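Local coordinates for protein aminotransferase, class III (Deinococcus radiodurans, PDB 3I4J) that probably transfers an amino group from an amine or amino acid donor to a carbonyl acceptor, with pyridoxal phosphate as cofactor, at residues Arg17-Val21 with Phe22-Asp26; Ala41-Gly44 with His45-Glu49; Arg110-His113 with Val114-Glu118; Asp175-Gly178 with Leu179-Leu182; Ser408-Ala411 with Ala412-Asp415. The protein carries 1 engineered substitution. All coordinates share one frame; numbering follows the deposited sequence.

Interaction 1: Arg17-Val21 with Phe22-Asp26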
loop_
_atom_site.group_PDB
_atom_site.type_symbol
_atom_site.label_atom_id
_atom_site.label_comp_id
_atom_site.label_asym_id
_atom_site.label_seq_id
_atom_site.Cartn_x
_atom_site.Cartn_y
_atom_site.Cartn_z
ATOM N N ARG C 17 4.076 -19.596 -12.725
ATOM C CA ARG C 17 3.150 -20.404 -11.945
ATOM C C ARG C 17 3.604 -20.695 -10.514
ATOM O O ARG C 17 4.795 -20.788 -10.232
ATOM C CB ARG C 17 2.907 -21.728 -12.683
ATOM C CG ARG C 17 2.089 -22.750 -11.921
ATOM C CD ARG C 17 1.948 -24.031 -12.742
ATOM N NE ARG C 17 1.264 -23.785 -14.009
ATOM C CZ ARG C 17 -0.047 -23.608 -14.135
ATOM N NH1 ARG C 17 -0.837 -23.657 -13.068
ATOM N NH2 ARG C 17 -0.570 -23.372 -15.328
ATOM N N GLY C 18 2.627 -20.843 -9.625
ATOM C CA GLY C 18 2.902 -21.154 -8.234
ATOM C C GLY C 18 1.925 -22.237 -7.811
ATOM O O GLY C 18 0.715 -22.060 -7.948
ATOM N N GLU C 19 2.449 -23.352 -7.308
ATOM C CA GLU C 19 1.632 -24.485 -6.872
ATOM C C GLU C 19 2.116 -24.983 -5.512
ATOM O O GLU C 19 3.204 -25.544 -5.413
ATOM C CB GLU C 19 1.750 -25.648 -7.865
ATOM C CG GLU C 19 1.309 -25.365 -9.291
ATOM C CD GLU C 19 1.573 -26.551 -10.215
ATOM O OE1 GLU C 19 1.106 -26.525 -11.373
ATOM O OE2 GLU C 19 2.255 -27.507 -9.784
ATOM N N GLY C 20 1.307 -24.798 -4.475
ATOM C CA GLY C 20 1.705 -25.251 -3.151
ATOM C C GLY C 20 2.916 -24.492 -2.651
ATOM O O GLY C 20 2.891 -23.263 -2.569
ATOM N N VAL C 21 3.986 -25.208 -2.319
ATOM C CA VAL C 21 5.192 -24.553 -1.836
ATOM C C VAL C 21 6.178 -24.313 -2.977
ATOM O O VAL C 21 7.315 -23.899 -2.747
ATOM C CB VAL C 21 5.892 -25.395 -0.733
ATOM C CG1 VAL C 21 4.919 -25.655 0.412
ATOM C CG2 VAL C 21 6.399 -26.714 -1.313
ATOM N N PHE C 22 5.737 -24.548 -4.210
ATOM C CA PHE C 22 6.616 -24.385 -5.371
ATOM C C PHE C 22 6.305 -23.252 -6.350
ATOM O O PHE C 22 5.154 -22.867 -6.540
ATOM C CB PHE C 22 6.656 -25.689 -6.172
ATOM C CG PHE C 22 7.171 -26.861 -5.398
ATOM C CD1 PHE C 22 8.534 -27.020 -5.175
ATOM C CD2 PHE C 22 6.289 -27.801 -4.878
ATOM C CE1 PHE C 22 9.012 -28.105 -4.443
ATOM C CE2 PHE C 22 6.757 -28.889 -4.146
ATOM C CZ PHE C 22 8.117 -29.041 -3.929
ATOM N N LEU C 23 7.362 -22.750 -6.983
ATOM C CA LEU C 23 7.262 -21.700 -7.992
ATOM C C LEU C 23 7.915 -22.215 -9.280
ATOM O O LEU C 23 8.883 -22.977 -9.230
ATOM C CB LEU C 23 7.979 -20.432 -7.528
ATOM C CG LEU C 23 7.358 -19.654 -6.365
ATOM C CD1 LEU C 23 8.279 -18.487 -6.010
ATOM C CD2 LEU C 23 5.971 -19.141 -6.740
ATOM N N TYR C 24 7.390 -21.796 -10.427
ATOM C CA TYR C 24 7.927 -22.223 -11.719
ATOM C C TYR C 24 8.188 -20.997 -12.588
ATOM O O TYR C 24 7.352 -20.093 -12.635
ATOM C CB TYR C 24 6.916 -23.128 -12.440
ATOM C CG TYR C 24 6.478 -24.355 -11.666
ATOM C CD1 TYR C 24 7.002 -25.617 -11.963
ATOM C CD2 TYR C 24 5.541 -24.256 -10.640
ATOM C CE1 TYR C 24 6.599 -26.749 -11.250
ATOM C CE2 TYR C 24 5.134 -25.380 -9.921
ATOM C CZ TYR C 24 5.669 -26.622 -10.232
ATOM O OH TYR C 24 5.290 -27.726 -9.499
ATOM N N ASP C 25 9.335 -20.941 -13.265
ATOM C CA ASP C 25 9.607 -19.792 -14.129
ATOM C C ASP C 25 9.392 -20.126 -15.604
ATOM O O ASP C 25 9.056 -21.268 -15.945
ATOM C CB ASP C 25 11.012 -19.203 -13.885
ATOM C CG ASP C 25 12.151 -20.164 -14.220
ATOM O OD1 ASP C 25 11.944 -21.145 -14.964
ATOM O OD2 ASP C 25 13.277 -19.906 -13.737
ATOM N N ASP C 26 9.577 -19.144 -16.485
ATOM C CA ASP C 26 9.331 -19.380 -17.904
ATOM C C ASP C 26 10.419 -20.160 -18.619
ATOM O O ASP C 26 10.562 -20.081 -19.845
ATOM C CB ASP C 26 9.030 -18.061 -18.637
ATOM C CG ASP C 26 10.224 -17.137 -18.719
ATOM O OD1 ASP C 26 11.307 -17.491 -18.213
ATOM O OD2 ASP C 26 10.069 -16.044 -19.305
#
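E19 and F22 pair their backbones at the closed end of a beta hairpin, where strand 14-19 passes into strand 22-25 through a type II' turn. F22 N gives its hydrogen to E19 O at 3.0 Å, and E19 N returns one to F22 O. Further out, Y24 N binds R17 O at 2.8 Å, while the return bond from R17 N to Y24 O is weak. G20 takes its turn position with phi at 65°, a value that favours glycine. Packing is tight on the side of G18 and L23, a non-hydrogen-bonded pair: L23 CD2 lies 4.0 Å from G18 CA, and any side chain at G18 would press on this methyl. At the turn end V21 runs alongside F22; chi1 of -57° puts CG2 between the backbone N and the carbonyl carbon, and from there it lies over one face of the F22 ring, 3.8 Å from its centroid, in a CH-pi contact. The face carrying R17, E19, F22 and Y24 is looser towards R17 and E19, which are exposed. There R17 CG only skirts Y24 CD2, at 4.0 Å, and the E19 chain crosses the tyrosine at about a right angle. R17 NE and E19 OE1 form a long salt bridge of 3.8 Å. Strand 30-32 continues the sheet beyond 22-25, helix 411-428 brings E413 against V21 and F22, and F69 of the second subunit packs on L23.

Interaction 2: Ala41-Gly44 with His45-Glu49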
loop_
_atom_site.group_PDB
_atom_site.type_symbol
_atom_site.label_atom_id
_atom_site.label_comp_id
_atom_site.label_asym_id
_atom_site.label_seq_id
_atom_site.Cartn_x
_atom_site.Cartn_y
_atom_site.Cartn_z
ATOM N N ALA C 41 3.599 -15.742 1.651
ATOM C CA ALA C 41 2.718 -16.825 1.191
ATOM C C ALA C 41 2.483 -17.936 2.209
ATOM O O ALA C 41 2.829 -19.098 1.978
ATOM C CB ALA C 41 3.267 -17.415 -0.110
ATOM N N ASN C 42 1.846 -17.574 3.314
ATOM C CA ASN C 42 1.576 -18.506 4.405
ATOM C C ASN C 42 0.747 -19.751 4.104
ATOM O O ASN C 42 0.943 -20.781 4.745
ATOM C CB ASN C 42 0.938 -17.750 5.571
ATOM C CG ASN C 42 1.906 -16.795 6.250
ATOM O OD1 ASN C 42 3.019 -16.571 5.770
ATOM N ND2 ASN C 42 1.476 -16.215 7.366
ATOM N N ILE C 43 -0.185 -19.678 3.154
ATOM C CA ILE C 43 -0.995 -20.857 2.869
ATOM C C ILE C 43 -0.656 -21.547 1.553
ATOM O O ILE C 43 -1.390 -22.419 1.084
ATOM C CB ILE C 43 -2.507 -20.528 2.926
ATOM C CG1 ILE C 43 -2.918 -19.635 1.750
ATOM C CG2 ILE C 43 -2.820 -19.830 4.237
ATOM C CD1 ILE C 43 -4.430 -19.425 1.658
ATOM N N GLY C 44 0.475 -21.168 0.969
ATOM C CA GLY C 44 0.889 -21.780 -0.279
ATOM C C GLY C 44 0.358 -21.054 -1.496
ATOM O O GLY C 44 -0.511 -20.188 -1.387
ATOM N N HIS C 45 0.876 -21.418 -2.663
ATOM C CA HIS C 45 0.477 -20.776 -3.906
ATOM C C HIS C 45 -0.596 -21.523 -4.693
ATOM O O HIS C 45 -0.749 -22.738 -4.562
ATOM C CB HIS C 45 1.702 -20.588 -4.800
ATOM C CG HIS C 45 2.808 -19.814 -4.152
ATOM N ND1 HIS C 45 3.919 -20.416 -3.603
ATOM C CD2 HIS C 45 2.965 -18.484 -3.956
ATOM C CE1 HIS C 45 4.714 -19.489 -3.098
ATOM N NE2 HIS C 45 4.158 -18.309 -3.300
ATOM N N GLY C 46 -1.332 -20.768 -5.504
ATOM C CA GLY C 46 -2.364 -21.337 -6.357
ATOM C C GLY C 46 -3.688 -21.744 -5.739
ATOM O O GLY C 46 -4.365 -22.617 -6.287
ATOM N N ARG C 47 -4.074 -21.129 -4.623
ATOM C CA ARG C 47 -5.341 -21.476 -3.978
ATOM C C ARG C 47 -6.527 -20.950 -4.785
ATOM O O ARG C 47 -6.839 -19.756 -4.745
ATOM C CB ARG C 47 -5.419 -20.900 -2.558
ATOM C CG ARG C 47 -4.196 -21.141 -1.670
ATOM C CD ARG C 47 -3.968 -22.597 -1.276
ATOM N NE ARG C 47 -5.045 -23.171 -0.475
ATOM C CZ ARG C 47 -4.857 -23.918 0.613
ATOM N NH1 ARG C 47 -3.634 -24.178 1.053
ATOM N NH2 ARG C 47 -5.896 -24.447 1.242
ATOM N N ALA C 48 -7.184 -21.841 -5.521
ATOM C CA ALA C 48 -8.339 -21.453 -6.320
ATOM C C ALA C 48 -9.474 -20.991 -5.415
ATOM O O ALA C 48 -10.287 -20.157 -5.812
ATOM C CB ALA C 48 -8.799 -22.621 -7.184
ATOM N N GLU C 49 -9.525 -21.534 -4.200
ATOM C CA GLU C 49 -10.561 -21.175 -3.241
ATOM C C GLU C 49 -10.539 -19.677 -2.953
ATOM O O GLU C 49 -11.586 -19.025 -2.907
ATOM C CB GLU C 49 -10.364 -21.930 -1.925
ATOM C CG GLU C 49 -11.463 -21.682 -0.905
ATOM C CD GLU C 49 -11.228 -22.425 0.399
ATOM O OE1 GLU C 49 -10.422 -23.378 0.405
ATOM O OE2 GLU C 49 -11.856 -22.066 1.414
#
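I43 and R47 face each other across the bend that leads from a type I beta turn, A41 to G44, to the N-cap of helix 48-60, the position held by R47 itself. Their side chains meet at a slant, I43 CD1 lying 3.8 Å from R47 CG. I43 CG1 stands between its own backbone N and carbonyl carbon (chi1 70°), which turns the rest of that branch to the arginine chain. R47 bends at both chi2 and chi3, folding its guanidinium back over the turn instead of letting it run outward. The group comes to the I43 carbonyl near its own edge, though the oxygen stands 28° out of the guanidinium plane. NH1 reaches I43 O at 2.9 Å in the carbonyl plane, but the N-H points poorly, at 133°, so the bond is bent. NH2 has a stronger partner in the carboxylate of E316, and I312 of helix 300-315 packs against both I43 and R47. G44 has a backbone shape that would jam a side chain against the carbonyl oxygen of I43, and its own oxygen is bound by the hydroxyl of Y267. H45 sets out away from the turn at CB, yet its ring comes round to A41, which it meets obliquely. F63 of the second subunit packs on this histidine, while ND1 makes a weak hydrogen bond to G20 O. A41 CB approaches H45 NE2 to 3.4 Å.

Interaction 3: Arg110-His113 with Val114-Glu118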
loop_
_atom_site.group_PDB
_atom_site.type_symbol
_atom_site.label_atom_id
_atom_site.label_comp_id
_atom_site.label_asym_id
_atom_site.label_seq_id
_atom_site.Cartn_x
_atom_site.Cartn_y
_atom_site.Cartn_z
ATOM N N ARG C 110 0.118 7.754 20.055
ATOM C CA ARG C 110 0.301 9.166 20.373
ATOM C C ARG C 110 -1.048 9.840 20.616
ATOM O O ARG C 110 -1.230 10.522 21.626
ATOM C CB ARG C 110 1.055 9.868 19.235
ATOM C CG ARG C 110 1.091 11.401 19.310
ATOM C CD ARG C 110 1.744 11.941 20.580
ATOM N NE ARG C 110 1.751 13.408 20.595
ATOM C CZ ARG C 110 2.040 14.147 21.665
ATOM N NH1 ARG C 110 2.351 13.565 22.816
ATOM N NH2 ARG C 110 2.014 15.472 21.590
ATOM N N GLN C 111 -1.996 9.643 19.705
ATOM C CA GLN C 111 -3.314 10.253 19.864
ATOM C C GLN C 111 -4.005 9.826 21.156
ATOM O O GLN C 111 -4.668 10.630 21.806
ATOM C CB GLN C 111 -4.229 9.914 18.685
ATOM C CG GLN C 111 -5.585 10.601 18.799
ATOM C CD GLN C 111 -6.446 10.434 17.567
ATOM O OE1 GLN C 111 -6.009 9.880 16.557
ATOM N NE2 GLN C 111 -7.681 10.922 17.642
ATOM N N TYR C 112 -3.854 8.558 21.516
ATOM C CA TYR C 112 -4.463 8.028 22.732
ATOM C C TYR C 112 -4.138 8.897 23.951
ATOM O O TYR C 112 -5.031 9.296 24.699
ATOM C CB TYR C 112 -3.972 6.598 22.969
ATOM C CG TYR C 112 -4.432 5.972 24.270
ATOM C CD1 TYR C 112 -5.732 5.487 24.413
ATOM C CD2 TYR C 112 -3.558 5.853 25.352
ATOM C CE1 TYR C 112 -6.155 4.895 25.608
ATOM C CE2 TYR C 112 -3.968 5.263 26.550
ATOM C CZ TYR C 112 -5.266 4.786 26.669
ATOM O OH TYR C 112 -5.676 4.189 27.841
ATOM N N HIS C 113 -2.859 9.191 24.148
ATOM C CA HIS C 113 -2.444 9.999 25.289
ATOM C C HIS C 113 -2.856 11.459 25.182
ATOM O O HIS C 113 -3.161 12.101 26.191
ATOM C CB HIS C 113 -0.937 9.861 25.485
ATOM C CG HIS C 113 -0.531 8.481 25.891
ATOM N ND1 HIS C 113 0.373 7.726 25.176
ATOM C CD2 HIS C 113 -0.972 7.690 26.897
ATOM C CE1 HIS C 113 0.469 6.527 25.724
ATOM N NE2 HIS C 113 -0.337 6.479 26.769
ATOM N N VAL C 114 -2.872 11.986 23.963
ATOM C CA VAL C 114 -3.276 13.370 23.755
ATOM C C VAL C 114 -4.756 13.546 24.102
ATOM O O VAL C 114 -5.147 14.541 24.722
ATOM C CB VAL C 114 -3.035 13.806 22.291
ATOM C CG1 VAL C 114 -3.761 15.118 22.010
ATOM C CG2 VAL C 114 -1.538 13.975 22.043
ATOM N N GLU C 115 -5.575 12.574 23.712
ATOM C CA GLU C 115 -7.009 12.625 23.982
ATOM C C GLU C 115 -7.286 12.575 25.480
ATOM O O GLU C 115 -8.265 13.153 25.959
ATOM C CB GLU C 115 -7.728 11.448 23.319
ATOM C CG GLU C 115 -7.710 11.437 21.795
ATOM C CD GLU C 115 -8.470 12.599 21.183
ATOM O OE1 GLU C 115 -9.310 13.197 21.889
ATOM O OE2 GLU C 115 -8.236 12.905 19.989
ATOM N N ARG C 116 -6.424 11.876 26.211
ATOM C CA ARG C 116 -6.581 11.736 27.656
ATOM C C ARG C 116 -5.989 12.901 28.441
ATOM O O ARG C 116 -5.969 12.882 29.674
ATOM C CB ARG C 116 -5.944 10.423 28.129
ATOM C CG ARG C 116 -6.559 9.174 27.523
ATOM C CD ARG C 116 -5.830 7.943 28.020
ATOM N NE ARG C 116 -5.963 7.820 29.467
ATOM C CZ ARG C 116 -5.220 7.026 30.225
ATOM N NH1 ARG C 116 -4.278 6.274 29.673
ATOM N NH2 ARG C 116 -5.415 6.988 31.535
ATOM N N GLY C 117 -5.500 13.909 27.729
ATOM C CA GLY C 117 -4.931 15.074 28.384
ATOM C C GLY C 117 -3.510 14.898 28.885
ATOM O O GLY C 117 -3.094 15.564 29.836
ATOM N N GLU C 118 -2.764 14.001 28.251
ATOM C CA GLU C 118 -1.378 13.749 28.629
ATOM C C GLU C 118 -0.467 13.883 27.411
ATOM O O GLU C 118 0.161 12.915 26.974
ATOM C CB GLU C 118 -1.252 12.357 29.258
ATOM C CG GLU C 118 -1.828 12.294 30.675
ATOM C CD GLU C 118 -1.812 10.899 31.290
ATOM O OE1 GLU C 118 -1.009 10.047 30.858
ATOM O OE2 GLU C 118 -2.604 10.658 32.226
#
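Q111 and E115 lie side by side on the last turns of helix 98-115, pointing the same way. The glutamine leaves the helix with CG opposite the backbone N (chi1 -177°) and stays extended, whereas E115 bends at chi2, which carries its carboxylate back alongside. Q111 NE2 then donates to E115 OE2 at 3.1 Å, in the amide plane but on the anti side of the oxygen and 30° out of the carboxylate plane. With an alanine at Q111, E115 OE2 would probably lose this donor and its carboxylate would be freer to turn. R116 bends at chi3 and lays CD over one face of the Y112 ring, 3.7 Å from the centroid. R110, bent at chi2, receives V114 CG2 over the centre of its guanidinium, 3.6 Å from CZ. The helix closes in a Schellman motif, with G117 at positive phi and E118 N bound to H113 O at 2.8 Å. R116 thus offers an aliphatic CH2 to the Y112 ring at the end of the helix, and the flat face of the R110 guanidinium takes the V114 methyl, while its NE goes to L150 O and its NH1 to the carbonyls of P119 and R121.

Interaction 4: Asp175-Gly178 with Leu179-Leu182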
loop_
_atom_site.group_PDB
_atom_site.type_symbol
_atom_site.label_atom_id
_atom_site.label_comp_id
_atom_site.label_asym_id
_atom_site.label_seq_id
_atom_site.Cartn_x
_atom_site.Cartn_y
_atom_site.Cartn_z
ATOM N N ASP C 175 15.530 -10.148 32.090
ATOM C CA ASP C 175 15.942 -9.484 30.852
ATOM C C ASP C 175 14.961 -8.356 30.519
ATOM O O ASP C 175 15.361 -7.267 30.098
ATOM C CB ASP C 175 15.993 -10.525 29.718
ATOM C CG ASP C 175 16.725 -10.026 28.476
ATOM O OD1 ASP C 175 17.763 -9.346 28.619
ATOM O OD2 ASP C 175 16.271 -10.340 27.352
ATOM N N ALA C 176 13.676 -8.620 30.731
ATOM C CA ALA C 176 12.629 -7.638 30.451
ATOM C C ALA C 176 12.712 -6.420 31.370
ATOM O O ALA C 176 12.265 -5.330 31.010
ATOM C CB ALA C 176 11.255 -8.298 30.574
ATOM N N GLU C 177 13.281 -6.599 32.560
ATOM C CA GLU C 177 13.414 -5.492 33.502
ATOM C C GLU C 177 14.215 -4.341 32.900
ATOM O O GLU C 177 14.200 -3.225 33.414
ATOM C CB GLU C 177 14.057 -5.977 34.807
ATOM C CG GLU C 177 13.049 -6.616 35.747
ATOM C CD GLU C 177 12.080 -5.601 36.331
ATOM O OE1 GLU C 177 10.910 -5.959 36.577
ATOM O OE2 GLU C 177 12.493 -4.444 36.559
ATOM N N GLY C 178 14.907 -4.613 31.801
ATOM C CA GLY C 178 15.658 -3.560 31.150
ATOM C C GLY C 178 14.705 -2.461 30.705
ATOM O O GLY C 178 15.102 -1.301 30.573
ATOM N N LEU C 179 13.441 -2.822 30.484
ATOM C CA LEU C 179 12.442 -1.850 30.055
ATOM C C LEU C 179 12.134 -0.875 31.185
ATOM O O LEU C 179 11.947 0.322 30.949
ATOM C CB LEU C 179 11.156 -2.556 29.596
ATOM C CG LEU C 179 9.996 -1.647 29.156
ATOM C CD1 LEU C 179 10.452 -0.713 28.040
ATOM C CD2 LEU C 179 8.821 -2.501 28.691
ATOM N N ARG C 180 12.077 -1.380 32.415
ATOM C CA ARG C 180 11.812 -0.500 33.544
ATOM C C ARG C 180 12.978 0.479 33.673
ATOM O O ARG C 180 12.773 1.671 33.883
ATOM C CB ARG C 180 11.666 -1.287 34.852
ATOM C CG ARG C 180 11.223 -0.402 36.020
ATOM C CD ARG C 180 11.395 -1.105 37.363
ATOM N NE ARG C 180 10.722 -2.399 37.394
ATOM C CZ ARG C 180 9.435 -2.579 37.677
ATOM N NH1 ARG C 180 8.656 -1.545 37.966
ATOM N NH2 ARG C 180 8.927 -3.802 37.667
ATOM N N ALA C 181 14.197 -0.034 33.527
ATOM C CA ALA C 181 15.398 0.790 33.630
ATOM C C ALA C 181 15.392 1.921 32.602
ATOM O O ALA C 181 15.741 3.060 32.917
ATOM C CB ALA C 181 16.649 -0.078 33.449
ATOM N N LEU C 182 15.001 1.603 31.372
ATOM C CA LEU C 182 14.952 2.613 30.317
ATOM C C LEU C 182 13.871 3.645 30.626
ATOM O O LEU C 182 14.068 4.848 30.452
ATOM C CB LEU C 182 14.668 1.954 28.960
ATOM C CG LEU C 182 14.515 2.925 27.782
ATOM C CD1 LEU C 182 15.728 3.831 27.708
ATOM C CD2 LEU C 182 14.352 2.142 26.480
#
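R180 and E177 are joined by a salt bridge where helix 172-176 passes into helix 178-186, their side chains running side by side. R180 CB begins next to the helix backbone, 3.5 Å from E177 O. CG, opposite the backbone N (chi1 -173°), carries the chain outward, and CD passes E177 OE2 at 3.6 Å. Here the chain bends at chi3 and turns its guanidinium edge to the glutamate. NE then donates to OE2 at 2.8 Å, nearly straight at 167°, and OE2 accepts on its syn lone pair. CZ lies 3.8 Å from both carboxylate oxygens, and the two flat groups are nearly coplanar, 11° apart. NH2 binds OE1 at 3.1 Å, though its place is less sure. NE to OE2 is the firm arm; with the less certain second bond it makes a bidentate pair between residues three apart. Along the backbone A181 N donates to E177 O and L182 N to G178 O, while L179 N reaches back to A176 O at 2.8 Å. Beyond the pair, NH1 forms a salt bridge with E223 and E177 OE1 one with R216, both on helix 213-224, which also sets I220 against R180. A leucine in place of R180 would probably leave E177 OE2 without its donor and E223 without this positive mate. L179 and L182 point their ends away from the turn and pack on I125 of strand 123-127.

Interaction 5: Ser408-Ala411 with Ala412-Asp415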
loop_
_atom_site.group_PDB
_atom_site.type_symbol
_atom_site.label_atom_id
_atom_site.label_comp_id
_atom_site.label_asym_id
_atom_site.label_seq_id
_atom_site.Cartn_x
_atom_site.Cartn_y
_atom_site.Cartn_z
ATOM N N SER C 408 1.535 -24.593 5.118
ATOM C CA SER C 408 0.930 -25.784 4.527
ATOM C C SER C 408 1.959 -26.786 3.990
ATOM O O SER C 408 1.593 -27.807 3.406
ATOM C CB SER C 408 -0.003 -25.352 3.395
ATOM O OG SER C 408 0.650 -24.399 2.570
ATOM N N ILE C 409 3.242 -26.500 4.181
ATOM C CA ILE C 409 4.298 -27.388 3.695
ATOM C C ILE C 409 4.164 -28.771 4.334
ATOM O O ILE C 409 3.790 -28.883 5.500
ATOM C CB ILE C 409 5.692 -26.800 4.005
ATOM C CG1 ILE C 409 6.780 -27.644 3.345
ATOM C CG2 ILE C 409 5.905 -26.719 5.517
ATOM C CD1 ILE C 409 8.146 -26.987 3.375
ATOM N N THR C 410 4.454 -29.820 3.568
ATOM C CA THR C 410 4.353 -31.188 4.085
ATOM C C THR C 410 5.666 -31.636 4.721
ATOM O O THR C 410 6.705 -31.005 4.528
ATOM C CB THR C 410 3.996 -32.197 2.967
ATOM O OG1 THR C 410 5.081 -32.282 2.035
ATOM C CG2 THR C 410 2.740 -31.758 2.228
ATOM N N ALA C 411 5.617 -32.727 5.482
ATOM C CA ALA C 411 6.817 -33.252 6.124
ATOM C C ALA C 411 7.862 -33.609 5.072
ATOM O O ALA C 411 9.048 -33.323 5.236
ATOM C CB ALA C 411 6.470 -34.482 6.960
ATOM N N ALA C 412 7.419 -34.232 3.984
ATOM C CA ALA C 412 8.333 -34.619 2.918
ATOM C C ALA C 412 8.974 -33.384 2.294
ATOM O O ALA C 412 10.164 -33.386 1.971
ATOM C CB ALA C 412 7.592 -35.424 1.854
ATOM N N GLU C 413 8.182 -32.327 2.128
ATOM C CA GLU C 413 8.694 -31.092 1.543
ATOM C C GLU C 413 9.683 -30.398 2.488
ATOM O O GLU C 413 10.608 -29.724 2.036
ATOM C CB GLU C 413 7.524 -30.168 1.169
ATOM C CG GLU C 413 6.569 -30.829 0.165
ATOM C CD GLU C 413 5.349 -29.993 -0.173
ATOM O OE1 GLU C 413 4.863 -29.245 0.704
ATOM O OE2 GLU C 413 4.860 -30.106 -1.320
ATOM N N VAL C 414 9.503 -30.568 3.797
ATOM C CA VAL C 414 10.440 -29.976 4.748
ATOM C C VAL C 414 11.791 -30.680 4.566
ATOM O O VAL C 414 12.845 -30.044 4.586
ATOM C CB VAL C 414 9.962 -30.138 6.221
ATOM C CG1 VAL C 414 11.105 -29.812 7.183
ATOM C CG2 VAL C 414 8.798 -29.204 6.498
ATOM N N ASP C 415 11.763 -31.996 4.370
ATOM C CA ASP C 415 13.009 -32.728 4.169
ATOM C C ASP C 415 13.664 -32.308 2.855
ATOM O O ASP C 415 14.887 -32.226 2.765
ATOM C CB ASP C 415 12.766 -34.242 4.177
ATOM C CG ASP C 415 12.461 -34.773 5.564
ATOM O OD1 ASP C 415 13.073 -34.281 6.537
ATOM O OD2 ASP C 415 11.620 -35.686 5.685
HETATM O O HOH W 1 2.349 -28.317 0.686
#
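T410 and E413 satisfy each other's backbone N-H groups at the start of helix 411-428. T410 N donates to E413 OE1 at 2.9 Å, almost straight at 166°, meeting the oxygen on its anti side and 33° out of the carboxylate plane. E413 gets there with CG opposite its carbonyl carbon (chi1 -59°) and the rest of the chain extended back past the helix start. In return E413 N reaches T410 OG1 at 3.1 Å, although the exact place of that hydroxyl is less sure. The two bonds make a capping box, T410 being the N-cap. OE1 has a second donor: a water 2.7 Å away that also donates to S408 O, tying the loop before the cap to the glutamate. The carbonyls of the N-cap and of the first helical residue are taken as well. T410 O accepts from V414 N at 2.9 Å; A411 O accepts from D415 N at 3.1 Å, and Q328 NE2 of helix 318-339 binds it too. An apolar contact lies beside these bonds, where I409 passes E413 in the opposite direction, CG1 to CB 3.4 Å, and sets CD1 at 3.9 Å from V414 CG2.

Interactions 1, 2 and 5 form one cluster. G20 O of interaction 1 probably accepts a hydrogen bond from H45 N of interaction 2, V21 and F22 pack on E413 of interaction 5, and I43 O probably bonds S408 OG. Of the five, interaction 2 is the buried one, and with interaction 1 it touches the second subunit; the other four are partly buried. Interactions 3 and 4 lie apart, on helices flanking the seven-stranded sheet, their nearest atoms about 13 Å from each other. The hairpin is held by backbone pairs, the bend and the helix cap by side chains gripping backbone groups; interaction 4 adds a salt bridge, interaction 3 an amide-carboxylate bond and a CH-pi contact.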